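Local structure of nucleotidyltransferase (Thermus thermophilus HB8, 1WWP) at residues Met1-Leu12 with Ala25-Ala36; Ala54-Leu62 with Ala74-Asp82. The protein is of unknown function but belongs to the nucleotidyltransferase substrate-binding family, so it probably helps a partner nucleotidyltransferase hold its substrate. One frame throughout, in Å; residues are numbered along the deposited sequence.

Contact 1: Met1-Leu12 with Ala25-Ala36; sequences MAEKALATLKEL and AAIQRFEYTFEA
T8 OG1 joins the two helices by meeting Y32 OH at 2.9 Å, while it gives its own proton to A5 O one turn back, at 2.7 Å. The helices of 1-12 and 25-36 form an antiparallel pair in an all-helical bundle. Their axes approach to 8.7 Å at a crossing angle of -160°. The T8 hydroxyl sits between the backbone N and the carbonyl carbon (chi1 63°). This turns it back toward A5 O and leaves it at the edge of the Y32 ring. A5 CB lies at the same edge, in the ring plane.

R29 is the second polar link. Its NH1 donates to T8 O at 2.9 Å, and the bond is bent, with an N-H...O angle of 143°. The chain is extended from CG to NE and fits as a knob among T8, L9, E11 and L12. T8 CB covers one guanidinium face and L12 CD1 the other. L12 CD1 is 3.3 Å from R29 NH1. E11 CB lies at the edge, in the guanidinium plane. R29 NE has a separate salt bridge to D24 of the second subunit, tying the helix pair to the dimer interface.

L9 is a knob among A26, R29, F30 and T33. L12 CB rests on A26 CB, and its CD1 reaches A25 CB. Helix 93-116 covers a neighbouring side, through L103 on A26 and M110 on T33. At the other end A36 CB packs on poorly ordered A2. T33 OG1 comes within 3.2 Å of A5 O, but donates to R29 O at 2.7 Å, from the carbonyl face opposite to T33 N.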
loop_
_atom_site.group_PDB
_atom_site.type_symbol
_atom_site.label_atom_id
_atom_site.label_comp_id
_atom_site.label_asym_id
_atom_site.label_seq_id
_atom_site.Cartn_x
_atom_site.Cartn_y
_atom_site.Cartn_z
HETATM N N MSE A 1 -9.433 -14.691 0.355
HETATM C CA MSE A 1 -7.945 -14.613 0.343
HETATM C C MSE A 1 -7.383 -14.502 1.759
HETATM O O MSE A 1 -6.220 -14.831 2.000
HETATM C CB MSE A 1 -7.491 -13.410 -0.495
HETATM C CG MSE A 1 -5.990 -13.137 -0.439
HETATM SE SE MSE A 1 -5.369 -11.831 -1.735
HETATM C CE MSE A 1 -4.489 -13.037 -2.966
ATOM N N ALA A 2 -8.222 -14.050 2.687
ATOM C CA ALA A 2 -7.838 -13.872 4.086
ATOM C C ALA A 2 -6.742 -14.820 4.591
ATOM O O ALA A 2 -5.562 -14.480 4.560
ATOM C CB ALA A 2 -9.077 -13.981 4.974
ATOM N N GLU A 3 -7.144 -16.004 5.049
ATOM C CA GLU A 3 -6.228 -17.015 5.594
ATOM C C GLU A 3 -4.881 -17.215 4.886
ATOM O O GLU A 3 -3.823 -17.139 5.518
ATOM C CB GLU A 3 -6.941 -18.371 5.684
ATOM C CG GLU A 3 -8.160 -18.383 6.602
ATOM C CD GLU A 3 -9.455 -18.003 5.893
ATOM O OE1 GLU A 3 -9.511 -16.929 5.256
ATOM O OE2 GLU A 3 -10.426 -18.786 5.980
ATOM N N LYS A 4 -4.915 -17.484 3.586
ATOM C CA LYS A 4 -3.692 -17.713 2.819
ATOM C C LYS A 4 -2.812 -16.462 2.788
ATOM O O LYS A 4 -1.580 -16.545 2.873
ATOM C CB LYS A 4 -4.055 -18.139 1.394
ATOM C CG LYS A 4 -3.055 -19.081 0.731
ATOM C CD LYS A 4 -1.715 -18.410 0.465
ATOM C CE LYS A 4 -0.815 -19.312 -0.362
ATOM N NZ LYS A 4 0.509 -18.690 -0.621
ATOM N N ALA A 5 -3.447 -15.303 2.661
ATOM C CA ALA A 5 -2.713 -14.045 2.640
ATOM C C ALA A 5 -2.098 -13.864 4.025
ATOM O O ALA A 5 -0.960 -13.427 4.163
ATOM C CB ALA A 5 -3.657 -12.895 2.320
ATOM N N LEU A 6 -2.863 -14.231 5.048
ATOM C CA LEU A 6 -2.411 -14.130 6.428
ATOM C C LEU A 6 -1.164 -14.979 6.690
ATOM O O LEU A 6 -0.372 -14.667 7.576
ATOM C CB LEU A 6 -3.535 -14.553 7.376
ATOM C CG LEU A 6 -3.242 -14.537 8.878
ATOM C CD1 LEU A 6 -2.612 -13.204 9.311
ATOM C CD2 LEU A 6 -4.544 -14.777 9.619
ATOM N N ALA A 7 -0.988 -16.032 5.897
ATOM C CA ALA A 7 0.155 -16.948 6.029
ATOM C C ALA A 7 1.461 -16.316 5.570
ATOM O O ALA A 7 2.514 -16.506 6.183
ATOM C CB ALA A 7 -0.115 -18.219 5.224
ATOM N N THR A 8 1.393 -15.564 4.477
ATOM C CA THR A 8 2.574 -14.904 3.938
ATOM C C THR A 8 2.995 -13.782 4.882
ATOM O O THR A 8 4.187 -13.498 5.033
ATOM C CB THR A 8 2.286 -14.348 2.547
ATOM O OG1 THR A 8 1.258 -13.353 2.635
ATOM C CG2 THR A 8 1.794 -15.464 1.639
ATOM N N LEU A 9 2.018 -13.154 5.532
ATOM C CA LEU A 9 2.317 -12.087 6.484
ATOM C C LEU A 9 3.076 -12.648 7.690
ATOM O O LEU A 9 4.101 -12.098 8.103
ATOM C CB LEU A 9 1.024 -11.416 6.974
ATOM C CG LEU A 9 1.168 -10.494 8.199
ATOM C CD1 LEU A 9 2.140 -9.384 7.881
ATOM C CD2 LEU A 9 -0.168 -9.919 8.593
ATOM N N LYS A 10 2.558 -13.736 8.258
ATOM C CA LYS A 10 3.180 -14.348 9.427
ATOM C C LYS A 10 4.627 -14.764 9.182
ATOM O O LYS A 10 5.427 -14.814 10.116
ATOM C CB LYS A 10 2.341 -15.532 9.912
ATOM C CG LYS A 10 1.032 -15.082 10.545
ATOM C CD LYS A 10 0.256 -16.223 11.180
ATOM C CE LYS A 10 -0.276 -17.197 10.143
ATOM N NZ LYS A 10 -1.057 -18.288 10.792
ATOM N N GLU A 11 4.965 -15.040 7.926
ATOM C CA GLU A 11 6.329 -15.405 7.576
ATOM C C GLU A 11 7.293 -14.292 7.982
ATOM O O GLU A 11 8.430 -14.557 8.364
ATOM C CB GLU A 11 6.470 -15.609 6.067
ATOM C CG GLU A 11 5.718 -16.788 5.486
ATOM C CD GLU A 11 6.095 -17.039 4.035
ATOM O OE1 GLU A 11 7.300 -17.217 3.767
ATOM O OE2 GLU A 11 5.199 -17.061 3.163
ATOM N N LEU A 12 6.834 -13.048 7.905
ATOM C CA LEU A 12 7.694 -11.909 8.200
ATOM C C LEU A 12 7.323 -11.099 9.433
ATOM O O LEU A 12 8.184 -10.473 10.040
ATOM C CB LEU A 12 7.710 -10.967 6.998
ATOM C CG LEU A 12 8.166 -11.504 5.642
ATOM C CD1 LEU A 12 7.714 -10.553 4.532
ATOM C CD2 LEU A 12 9.667 -11.660 5.635
ATOM N N ALA A 25 8.458 -5.497 2.922
ATOM C CA ALA A 25 7.671 -6.629 2.452
ATOM C C ALA A 25 6.566 -6.985 3.451
ATOM O O ALA A 25 5.461 -7.350 3.067
ATOM C CB ALA A 25 8.584 -7.846 2.235
ATOM N N ALA A 26 6.873 -6.904 4.738
ATOM C CA ALA A 26 5.890 -7.222 5.774
ATOM C C ALA A 26 4.775 -6.180 5.723
ATOM O O ALA A 26 3.615 -6.482 5.959
ATOM C CB ALA A 26 6.542 -7.206 7.143
ATOM N N ILE A 27 5.137 -4.947 5.405
ATOM C CA ILE A 27 4.145 -3.881 5.338
ATOM C C ILE A 27 3.212 -4.098 4.146
ATOM O O ILE A 27 2.000 -3.927 4.250
ATOM C CB ILE A 27 4.851 -2.519 5.248
ATOM C CG1 ILE A 27 5.548 -2.237 6.578
ATOM C CG2 ILE A 27 3.862 -1.426 4.886
ATOM C CD1 ILE A 27 6.472 -1.031 6.534
ATOM N N GLN A 28 3.788 -4.494 3.017
ATOM C CA GLN A 28 3.016 -4.773 1.819
ATOM C C GLN A 28 2.038 -5.918 2.096
ATOM O O GLN A 28 0.860 -5.845 1.741
ATOM C CB GLN A 28 3.961 -5.150 0.663
ATOM C CG GLN A 28 3.272 -5.767 -0.556
ATOM C CD GLN A 28 2.423 -4.776 -1.356
ATOM O OE1 GLN A 28 1.816 -5.151 -2.360
ATOM N NE2 GLN A 28 2.383 -3.516 -0.920
ATOM N N ARG A 29 2.513 -6.973 2.741
ATOM C CA ARG A 29 1.651 -8.117 3.038
ATOM C C ARG A 29 0.566 -7.759 4.024
ATOM O O ARG A 29 -0.550 -8.262 3.946
ATOM C CB ARG A 29 2.492 -9.284 3.568
ATOM C CG ARG A 29 3.480 -9.789 2.528
ATOM C CD ARG A 29 4.372 -10.949 3.019
ATOM N NE ARG A 29 5.171 -11.408 1.884
ATOM C CZ ARG A 29 6.038 -12.416 1.893
ATOM N NH1 ARG A 29 6.254 -13.125 2.998
ATOM N NH2 ARG A 29 6.699 -12.705 0.781
ATOM N N PHE A 30 0.895 -6.905 4.979
ATOM C CA PHE A 30 -0.115 -6.469 5.929
ATOM C C PHE A 30 -1.243 -5.780 5.130
ATOM O O PHE A 30 -2.434 -5.978 5.393
ATOM C CB PHE A 30 0.517 -5.483 6.918
ATOM C CG PHE A 30 -0.483 -4.630 7.646
ATOM C CD1 PHE A 30 -1.457 -5.205 8.450
ATOM C CD2 PHE A 30 -0.460 -3.241 7.504
ATOM C CE1 PHE A 30 -2.406 -4.406 9.105
ATOM C CE2 PHE A 30 -1.414 -2.427 8.161
ATOM C CZ PHE A 30 -2.381 -3.013 8.957
ATOM N N GLU A 31 -0.853 -4.979 4.145
ATOM C CA GLU A 31 -1.830 -4.266 3.332
ATOM C C GLU A 31 -2.833 -5.201 2.687
ATOM O O GLU A 31 -4.037 -5.090 2.939
ATOM C CB GLU A 31 -1.126 -3.447 2.249
ATOM C CG GLU A 31 -0.409 -2.203 2.771
ATOM C CD GLU A 31 0.144 -1.339 1.643
ATOM O OE1 GLU A 31 0.427 -0.148 1.881
ATOM O OE2 GLU A 31 0.297 -1.844 0.512
ATOM N N TYR A 32 -2.360 -6.144 1.873
ATOM C CA TYR A 32 -3.308 -7.030 1.224
ATOM C C TYR A 32 -3.994 -8.016 2.153
ATOM O O TYR A 32 -5.066 -8.521 1.832
ATOM C CB TYR A 32 -2.682 -7.732 0.004
ATOM C CG TYR A 32 -1.549 -8.710 0.222
ATOM C CD1 TYR A 32 -1.763 -9.928 0.860
ATOM C CD2 TYR A 32 -0.285 -8.465 -0.337
ATOM C CE1 TYR A 32 -0.741 -10.898 0.925
ATOM C CE2 TYR A 32 0.736 -9.418 -0.280
ATOM C CZ TYR A 32 0.503 -10.634 0.345
ATOM O OH TYR A 32 1.503 -11.584 0.353
ATOM N N THR A 33 -3.400 -8.276 3.313
ATOM C CA THR A 33 -4.033 -9.167 4.266
ATOM C C THR A 33 -5.180 -8.420 4.940
ATOM O O THR A 33 -6.244 -8.979 5.218
ATOM C CB THR A 33 -3.042 -9.621 5.365
ATOM O OG1 THR A 33 -2.011 -10.425 4.776
ATOM C CG2 THR A 33 -3.783 -10.408 6.453
ATOM N N PHE A 34 -4.941 -7.148 5.221
ATOM C CA PHE A 34 -5.948 -6.294 5.839
ATOM C C PHE A 34 -7.174 -6.180 4.936
ATOM O O PHE A 34 -8.308 -6.355 5.381
ATOM C CB PHE A 34 -5.369 -4.901 6.050
ATOM C CG PHE A 34 -6.375 -3.890 6.495
ATOM C CD1 PHE A 34 -7.008 -3.062 5.566
ATOM C CD2 PHE A 34 -6.674 -3.740 7.847
ATOM C CE1 PHE A 34 -7.919 -2.095 5.979
ATOM C CE2 PHE A 34 -7.589 -2.774 8.273
ATOM C CZ PHE A 34 -8.212 -1.951 7.332
ATOM N N GLU A 35 -6.931 -5.858 3.669
ATOM C CA GLU A 35 -8.016 -5.701 2.713
ATOM C C GLU A 35 -8.840 -6.976 2.621
ATOM O O GLU A 35 -10.070 -6.924 2.602
ATOM C CB GLU A 35 -7.466 -5.331 1.340
ATOM C CG GLU A 35 -6.580 -4.067 1.333
ATOM C CD GLU A 35 -7.284 -2.797 1.847
ATOM O OE1 GLU A 35 -8.497 -2.622 1.587
ATOM O OE2 GLU A 35 -6.608 -1.965 2.494
ATOM N N ALA A 36 -8.167 -8.120 2.568
ATOM C CA ALA A 36 -8.870 -9.396 2.492
ATOM C C ALA A 36 -9.579 -9.659 3.809
ATOM O O ALA A 36 -10.645 -10.260 3.850
ATOM C CB ALA A 36 -7.892 -10.539 2.197
#

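Contact 2: Ala54-Leu62 with Ala74-Asp82; sequences ASPKGVIRL and ARLALGMVD
P56 opens the helix of 54-62 and lays its CB against V81 CG2, at 3.7 Å. The two helices, 56-62 and 74-82, form an antiparallel hairpin in the helical bundle. Their axes are 9.7 Å apart at closest approach and 174° from parallel. S55, just before P56, is the N-cap. Its OG accepts from G58 N at 3.3 Å and helps fix the first turn, from which P56 and K57 reach across. W38 of helix 20-49 also packs on P56.

K57 follows with an extended chain that uses both its carbon and its charge. CG touches L78 CD2 at 3.7 Å, where the two side chains cross at about a right angle. The same CG lies near V81 CG1. At the far end NZ makes a salt bridge to D82 OD1 at 3.6 Å, toward the outer margin of the contact. The charged pair thus borders the apolar packing.

One turn on, I60 is the central knob. It sits in a hole made by A74, A77, L78 and V81. CG1 is anti to the carbonyl carbon (chi1 -74°), and CG2 is anti to the backbone N. The two branches therefore divide the hole between them. CG2 touches A77 CB and also nears L78 CD2. CD1 runs alongside V81, the two side chains pointing past each other in opposite directions. I60 CD1 ends 3.6 Å from V81 CG2 and also nears A77 O. A77 CB faces both branches, 3.6 Å from I60 CD1 and 3.7 Å from I60 CG2.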
loop_
_atom_site.group_PDB
_atom_site.type_symbol
_atom_site.label_atom_id
_atom_site.label_comp_id
_atom_site.label_asym_id
_atom_site.label_seq_id
_atom_site.Cartn_x
_atom_site.Cartn_y
_atom_site.Cartn_z
ATOM N N ALA A 54 -20.093 -0.518 5.101
ATOM C CA ALA A 54 -19.442 -0.107 3.859
ATOM C C ALA A 54 -17.922 0.047 3.967
ATOM O O ALA A 54 -17.184 -0.331 3.058
ATOM C CB ALA A 54 -20.056 1.201 3.373
ATOM N N SER A 55 -17.463 0.599 5.081
ATOM C CA SER A 55 -16.037 0.843 5.291
ATOM C C SER A 55 -15.388 -0.050 6.346
ATOM O O SER A 55 -16.064 -0.640 7.175
ATOM C CB SER A 55 -15.839 2.291 5.713
ATOM O OG SER A 55 -16.454 2.508 6.978
ATOM N N PRO A 56 -14.050 -0.139 6.329
ATOM C CA PRO A 56 -13.331 -0.963 7.306
ATOM C C PRO A 56 -13.751 -0.649 8.748
ATOM O O PRO A 56 -14.013 -1.559 9.552
ATOM C CB PRO A 56 -11.879 -0.603 7.034
ATOM C CG PRO A 56 -11.867 -0.427 5.552
ATOM C CD PRO A 56 -13.119 0.404 5.318
ATOM N N LYS A 57 -13.830 0.640 9.081
ATOM C CA LYS A 57 -14.221 1.031 10.439
ATOM C C LYS A 57 -15.665 0.681 10.781
ATOM O O LYS A 57 -15.969 0.267 11.894
ATOM C CB LYS A 57 -13.986 2.528 10.657
ATOM C CG LYS A 57 -12.567 2.865 11.126
ATOM C CD LYS A 57 -12.426 4.350 11.435
ATOM C CE LYS A 57 -11.035 4.684 11.957
ATOM N NZ LYS A 57 -10.857 6.162 12.138
ATOM N N GLY A 58 -16.558 0.847 9.821
ATOM C CA GLY A 58 -17.951 0.528 10.069
ATOM C C GLY A 58 -18.139 -0.959 10.259
ATOM O O GLY A 58 -18.929 -1.401 11.088
ATOM N N VAL A 59 -17.416 -1.738 9.466
ATOM C CA VAL A 59 -17.515 -3.190 9.565
ATOM C C VAL A 59 -16.975 -3.648 10.918
ATOM O O VAL A 59 -17.535 -4.510 11.587
ATOM C CB VAL A 59 -16.737 -3.900 8.400
ATOM C CG1 VAL A 59 -16.712 -5.413 8.622
ATOM C CG2 VAL A 59 -17.426 -3.589 7.080
ATOM N N ILE A 60 -15.895 -3.025 11.353
ATOM C CA ILE A 60 -15.328 -3.417 12.638
ATOM C C ILE A 60 -16.343 -3.102 13.775
ATOM O O ILE A 60 -16.558 -3.923 14.686
ATOM C CB ILE A 60 -13.931 -2.721 12.834
ATOM C CG1 ILE A 60 -12.908 -3.409 11.931
ATOM C CG2 ILE A 60 -13.522 -2.753 14.279
ATOM C CD1 ILE A 60 -11.602 -2.616 11.739
ATOM N N ARG A 61 -16.994 -1.939 13.691
ATOM C CA ARG A 61 -17.983 -1.540 14.706
ATOM C C ARG A 61 -19.138 -2.538 14.740
ATOM O O ARG A 61 -19.643 -2.890 15.797
ATOM C CB ARG A 61 -18.536 -0.138 14.421
ATOM C CG ARG A 61 -17.462 0.910 14.253
ATOM C CD ARG A 61 -17.596 1.958 15.330
ATOM N NE ARG A 61 -16.625 3.031 15.194
ATOM C CZ ARG A 61 -16.536 3.842 14.147
ATOM N NH1 ARG A 61 -17.366 3.717 13.116
ATOM N NH2 ARG A 61 -15.600 4.777 14.143
ATOM N N LEU A 62 -19.577 -3.006 13.572
ATOM C CA LEU A 62 -20.668 -3.999 13.514
ATOM C C LEU A 62 -20.134 -5.343 14.031
ATOM O O LEU A 62 -20.823 -6.048 14.752
ATOM C CB LEU A 62 -21.195 -4.151 12.071
ATOM C CG LEU A 62 -21.862 -2.887 11.490
ATOM C CD1 LEU A 62 -22.057 -3.043 9.989
ATOM C CD2 LEU A 62 -23.207 -2.626 12.202
ATOM N N ALA A 74 -11.681 -5.129 19.028
ATOM C CA ALA A 74 -12.227 -4.063 18.181
ATOM C C ALA A 74 -11.274 -2.884 18.117
ATOM O O ALA A 74 -10.913 -2.448 17.034
ATOM C CB ALA A 74 -13.598 -3.604 18.701
ATOM N N ARG A 75 -10.854 -2.368 19.275
ATOM C CA ARG A 75 -9.937 -1.235 19.298
ATOM C C ARG A 75 -8.612 -1.543 18.595
ATOM O O ARG A 75 -8.072 -0.705 17.881
ATOM C CB ARG A 75 -9.679 -0.790 20.743
ATOM C CG ARG A 75 -10.867 -0.073 21.366
ATOM C CD ARG A 75 -11.184 1.198 20.579
ATOM N NE ARG A 75 -12.589 1.591 20.666
ATOM C CZ ARG A 75 -13.125 2.584 19.963
ATOM N NH1 ARG A 75 -12.371 3.282 19.125
ATOM N NH2 ARG A 75 -14.414 2.871 20.083
ATOM N N LEU A 76 -8.083 -2.743 18.784
ATOM C CA LEU A 76 -6.837 -3.097 18.122
ATOM C C LEU A 76 -7.108 -3.090 16.601
ATOM O O LEU A 76 -6.241 -2.724 15.813
ATOM C CB LEU A 76 -6.376 -4.483 18.585
ATOM C CG LEU A 76 -4.885 -4.857 18.697
ATOM C CD1 LEU A 76 -4.673 -6.162 17.963
ATOM C CD2 LEU A 76 -3.975 -3.773 18.138
ATOM N N ALA A 77 -8.320 -3.490 16.211
ATOM C CA ALA A 77 -8.742 -3.521 14.803
ATOM C C ALA A 77 -8.803 -2.109 14.218
ATOM O O ALA A 77 -8.325 -1.862 13.114
ATOM C CB ALA A 77 -10.116 -4.186 14.679
ATOM N N LEU A 78 -9.400 -1.188 14.967
ATOM C CA LEU A 78 -9.521 0.199 14.534
ATOM C C LEU A 78 -8.137 0.827 14.403
ATOM O O LEU A 78 -7.921 1.731 13.589
ATOM C CB LEU A 78 -10.366 0.994 15.538
ATOM C CG LEU A 78 -11.847 0.613 15.618
ATOM C CD1 LEU A 78 -12.472 1.209 16.871
ATOM C CD2 LEU A 78 -12.566 1.089 14.362
ATOM N N GLY A 79 -7.195 0.347 15.206
ATOM C CA GLY A 79 -5.852 0.882 15.124
ATOM C C GLY A 79 -5.238 0.354 13.850
ATOM O O GLY A 79 -4.414 1.012 13.212
HETATM N N MSE A 80 -5.658 -0.849 13.477
HETATM C CA MSE A 80 -5.169 -1.494 12.272
HETATM C C MSE A 80 -5.602 -0.668 11.056
HETATM O O MSE A 80 -4.839 -0.497 10.115
HETATM C CB MSE A 80 -5.742 -2.903 12.195
HETATM C CG MSE A 80 -5.002 -3.845 11.284
HETATM SE SE MSE A 80 -5.511 -5.680 11.650
HETATM C CE MSE A 80 -7.264 -5.695 10.808
ATOM N N VAL A 81 -6.827 -0.149 11.080
ATOM C CA VAL A 81 -7.289 0.668 9.961
ATOM C C VAL A 81 -6.447 1.940 9.868
ATOM O O VAL A 81 -6.037 2.338 8.782
ATOM C CB VAL A 81 -8.789 1.024 10.086
ATOM C CG1 VAL A 81 -9.209 2.023 8.969
ATOM C CG2 VAL A 81 -9.627 -0.240 9.955
ATOM N N ASP A 82 -6.155 2.569 11.000
ATOM C CA ASP A 82 -5.342 3.781 10.950
ATOM C C ASP A 82 -3.910 3.498 10.457
ATOM O O ASP A 82 -3.357 4.270 9.677
ATOM C CB ASP A 82 -5.341 4.483 12.316
ATOM C CG ASP A 82 -6.684 5.163 12.629
ATOM O OD1 ASP A 82 -7.383 5.596 11.675
ATOM O OD2 ASP A 82 -7.036 5.283 13.826
#

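Overall arrangement
Contact 1 closes before contact 2 opens, so the two follow in series along the chain. Their centres are about 17 Å apart, on opposite sides of the chain's centre. Contact 1 pairs helix 2-13 with helix 20-49; contact 2 pairs helix 56-66 with helix 71-86. Helix 20-49 bridges them. Its F30 and F34 pack on M80, and F34 also meets V81 and P56. Helix 93-116 touches both helices of contact 1 and helix 71-86 of contact 2, and helps complete one bundle. The second subunit reaches contact 1 but not the segments of contact 2. Contact 1 therefore belongs to both core and dimer interface, while contact 2 packs on helix 20-49 away from that interface.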